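Local atomic coordinates of transcriptional regulator nlh2 (Aquifex aeolicus, PDB entry 4G3V), a protein that probably regulates sigma54-dependent transcription, its GAF domain serving as the regulatory module and captured here in an inactive state. Residues Gly85-Ile90 with Asn144-Ile149. Sequence-based numbering, arbitrary orientation.
Sequences GIPLVI and NFYQTI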
ATOM      1  N   GLY A  85     -16.659   5.674  -3.906  1.00 26.33           N
ATOM      2  CA  GLY A  85     -15.577   4.897  -3.345  1.00 26.65           C
ATOM      3  C   GLY A  85     -14.629   4.425  -4.436  1.00 28.31           C
ATOM      4  O   GLY A  85     -14.004   3.376  -4.324  1.00 30.46           O
ATOM      5  N   ILE A  86     -14.538   5.205  -5.507  1.00 27.99           N
ATOM      6  CA  ILE A  86     -13.559   4.943  -6.554  1.00 28.41           C
ATOM      7  C   ILE A  86     -12.771   6.215  -6.846  1.00 27.78           C
ATOM      8  O   ILE A  86     -13.302   7.322  -6.729  1.00 28.51           O
ATOM      9  CB  ILE A  86     -14.214   4.399  -7.834  1.00 32.10           C
ATOM     10  CG1 ILE A  86     -15.150   5.425  -8.453  1.00 33.06           C
ATOM     11  CG2 ILE A  86     -14.992   3.119  -7.525  1.00 34.52           C
ATOM     12  CD1 ILE A  86     -15.949   4.873  -9.692  1.00 34.76           C
ATOM     13  N   PRO A  87     -11.491   6.064  -7.203  1.00 25.83           N
ATOM     14  CA  PRO A  87     -10.665   7.266  -7.348  1.00 26.01           C
ATOM     15  C   PRO A  87     -10.971   8.073  -8.600  1.00 27.48           C
ATOM     16  O   PRO A  87     -11.544   7.545  -9.588  1.00 28.13           O
ATOM     17  CB  PRO A  87      -9.230   6.722  -7.406  1.00 31.42           C
ATOM     18  CG  PRO A  87      -9.332   5.304  -7.715  1.00 34.23           C
ATOM     19  CD  PRO A  87     -10.730   4.821  -7.403  1.00 29.13           C
ATOM     20  N   LEU A  88     -10.585   9.345  -8.555  1.00 25.56           N
ATOM     21  CA  LEU A  88     -10.591  10.185  -9.744  1.00 26.31           C
ATOM     22  C   LEU A  88      -9.205  10.788  -9.979  1.00 28.76           C
ATOM     23  O   LEU A  88      -8.534  11.242  -9.044  1.00 29.71           O
ATOM     24  CB  LEU A  88     -11.639  11.291  -9.626  1.00 26.60           C
ATOM     25  CG  LEU A  88     -13.060  10.849  -9.999  1.00 28.03           C
ATOM     26  CD1 LEU A  88     -14.074  11.914  -9.590  1.00 29.53           C
ATOM     27  CD2 LEU A  88     -13.155  10.563 -11.497  1.00 30.36           C
ATOM     28  N   VAL A  89      -8.809  10.801 -11.243  1.00 26.47           N
ATOM     29  CA  VAL A  89      -7.525  11.344 -11.681  1.00 28.43           C
ATOM     30  C   VAL A  89      -7.838  12.360 -12.775  1.00 28.80           C
ATOM     31  O   VAL A  89      -8.218  11.975 -13.888  1.00 31.49           O
ATOM     32  CB  VAL A  89      -6.639  10.211 -12.240  1.00 34.73           C
ATOM     33  CG1 VAL A  89      -5.298  10.753 -12.724  1.00 37.58           C
ATOM     34  CG2 VAL A  89      -6.465   9.128 -11.185  1.00 38.69           C
ATOM     35  N   ILE A  90      -7.717  13.654 -12.456  1.00 30.63           N
ATOM     36  CA  ILE A  90      -8.182  14.711 -13.357  1.00 31.06           C
ATOM     37  C   ILE A  90      -7.045  15.590 -13.819  1.00 32.49           C
ATOM     38  O   ILE A  90      -6.597  16.452 -13.076  1.00 32.60           O
ATOM     39  CB  ILE A  90      -9.188  15.657 -12.672  1.00 33.52           C
ATOM     40  CG1 ILE A  90     -10.317  14.870 -12.015  1.00 36.56           C
ATOM     41  CG2 ILE A  90      -9.725  16.674 -13.683  1.00 34.73           C
ATOM     42  CD1 ILE A  90     -11.195  14.122 -12.979  1.00 36.10           C
ATOM     43  N   ASN A 144       0.717   6.582 -13.441  1.00 59.87           N
ATOM     44  CA  ASN A 144       1.598   5.870 -12.528  1.00 61.12           C
ATOM     45  C   ASN A 144       1.510   6.440 -11.117  1.00 56.95           C
ATOM     46  O   ASN A 144       1.463   5.705 -10.128  1.00 58.97           O
ATOM     47  CB  ASN A 144       3.042   5.931 -13.022  1.00 67.94           C
ATOM     48  CG  ASN A 144       4.014   5.263 -12.066  1.00 72.87           C
ATOM     49  OD1 ASN A 144       4.042   4.034 -11.946  1.00 75.44           O
ATOM     50  ND2 ASN A 144       4.826   6.070 -11.386  1.00 75.00           N
ATOM     51  N   PHE A 145       1.475   7.764 -11.030  1.00 49.54           N
ATOM     52  CA  PHE A 145       1.435   8.437  -9.748  1.00 42.69           C
ATOM     53  C   PHE A 145       0.136   8.106  -9.019  1.00 40.11           C
ATOM     54  O   PHE A 145       0.111   7.949  -7.787  1.00 39.23           O
ATOM     55  CB  PHE A 145       1.550   9.940  -9.965  1.00 41.69           C
ATOM     56  CG  PHE A 145       1.996  10.690  -8.757  1.00 39.64           C
ATOM     57  CD1 PHE A 145       3.338  10.803  -8.464  1.00 43.39           C
ATOM     58  CD2 PHE A 145       1.082  11.297  -7.930  1.00 38.78           C
ATOM     59  CE1 PHE A 145       3.755  11.505  -7.354  1.00 44.58           C
ATOM     60  CE2 PHE A 145       1.487  11.995  -6.816  1.00 39.74           C
ATOM     61  CZ  PHE A 145       2.821  12.099  -6.523  1.00 43.34           C
ATOM     62  N   TYR A 146      -0.946   7.973  -9.778  1.00 36.66           N
ATOM     63  CA  TYR A 146      -2.229   7.670  -9.187  1.00 36.41           C
ATOM     64  C   TYR A 146      -2.166   6.390  -8.356  1.00 32.82           C
ATOM     65  O   TYR A 146      -2.775   6.315  -7.294  1.00 35.76           O
ATOM     66  CB  TYR A 146      -3.337   7.540 -10.247  1.00 40.09           C
ATOM     67  CG  TYR A 146      -4.344   6.501  -9.848  1.00 49.29           C
ATOM     68  CD1 TYR A 146      -5.144   6.686  -8.725  1.00 53.06           C
ATOM     69  CD2 TYR A 146      -4.468   5.314 -10.556  1.00 52.40           C
ATOM     70  CE1 TYR A 146      -6.054   5.715  -8.324  1.00 55.74           C
ATOM     71  CE2 TYR A 146      -5.369   4.345 -10.167  1.00 57.10           C
ATOM     72  CZ  TYR A 146      -6.160   4.548  -9.050  1.00 58.99           C
ATOM     73  OH  TYR A 146      -7.068   3.584  -8.664  1.00 62.39           O
ATOM     74  N   GLN A 147      -1.443   5.381  -8.831  1.00 31.60           N
ATOM     75  CA  GLN A 147      -1.400   4.093  -8.129  1.00 31.83           C
ATOM     76  C   GLN A 147      -0.863   4.311  -6.717  1.00 30.79           C
ATOM     77  O   GLN A 147      -1.371   3.749  -5.733  1.00 28.62           O
ATOM     78  CB  GLN A 147      -0.535   3.073  -8.890  1.00 36.84           C
ATOM     79  CG  GLN A 147      -0.621   1.634  -8.332  1.00 39.66           C
ATOM     80  CD  GLN A 147       0.075   0.579  -9.214  1.00 42.49           C
ATOM     81  OE1 GLN A 147       0.759   0.913 -10.184  1.00 45.18           O
ATOM     82  NE2 GLN A 147      -0.116  -0.701  -8.880  1.00 40.84           N
ATOM     83  N   THR A 148       0.159   5.144  -6.612  1.00 27.66           N
ATOM     84  CA  THR A 148       0.773   5.404  -5.320  1.00 28.34           C
ATOM     85  C   THR A 148      -0.155   6.175  -4.372  1.00 24.71           C
ATOM     86  O   THR A 148      -0.229   5.869  -3.181  1.00 25.32           O
ATOM     87  CB  THR A 148       2.096   6.138  -5.494  1.00 29.10           C
ATOM     88  OG1 THR A 148       3.035   5.248  -6.103  1.00 30.86           O
ATOM     89  CG2 THR A 148       2.640   6.580  -4.161  1.00 29.73           C
ATOM     90  N   ILE A 149      -0.891   7.156  -4.881  1.00 24.79           N
ATOM     91  CA  ILE A 149      -1.852   7.846  -4.031  1.00 26.00           C
ATOM     92  C   ILE A 149      -2.931   6.856  -3.564  1.00 26.07           C
ATOM     93  O   ILE A 149      -3.385   6.899  -2.407  1.00 25.27           O
ATOM     94  CB  ILE A 149      -2.460   9.070  -4.741  1.00 26.32           C
ATOM     95  CG1 ILE A 149      -1.347  10.058  -5.105  1.00 29.48           C
ATOM     96  CG2 ILE A 149      -3.528   9.747  -3.855  1.00 26.89           C
ATOM     97  CD1 ILE A 149      -0.564  10.569  -3.924  1.00 30.38           C
TER
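Tyr146 reaches from helix 139-162 to strand 88-90, outermost in this chain's sheet, and lays its side chain against Val89 there and Pro87 in the loop just before. The two take different parts of it. Val89 meets the root: one methyl, CG2, sits 3.6 Å from Tyr146 CB and equally near CG, and the two side chains run at about a right angle. With CG1 anti to the backbone N (chi1 179°), CG2 lies beside that N, on the side toward Pro87, and so faces the start of the tyrosine ring. Pro87, two residues earlier and on the same side of the chain, meets the far end. Its ring approaches the phenol obliquely, Pro87 CG lying 3.4 Å from Tyr146 CE1 and only 3.0 Å from Tyr146 OH, a tight approach of carbon to oxygen. Pro87 CB adds a second touch on Tyr146 CE1, at 3.5 Å. Turned well short of anti to the backbone N (chi1 146°), the tyrosine brings its CE1 and OH end to Pro87. Leu88, between the two, turns the other way onto helix 76-84, while backbone bonds tie Leu88 to Ala117 and Ile90 to Leu115 of strand 113-122. Ile9 of the second subunit also packs on Tyr146. Cut back to an alanine, Tyr146 would probably leave Pro87 uncovered and Val89 CG2 with CB alone, opening a gap where the ring had been. No hydrogen bond joins the segments; this modest, partly exposed patch of 158 Å² rests on van der Waals packing of carbon on carbon and the close approach of Pro87 CG to the phenol oxygen.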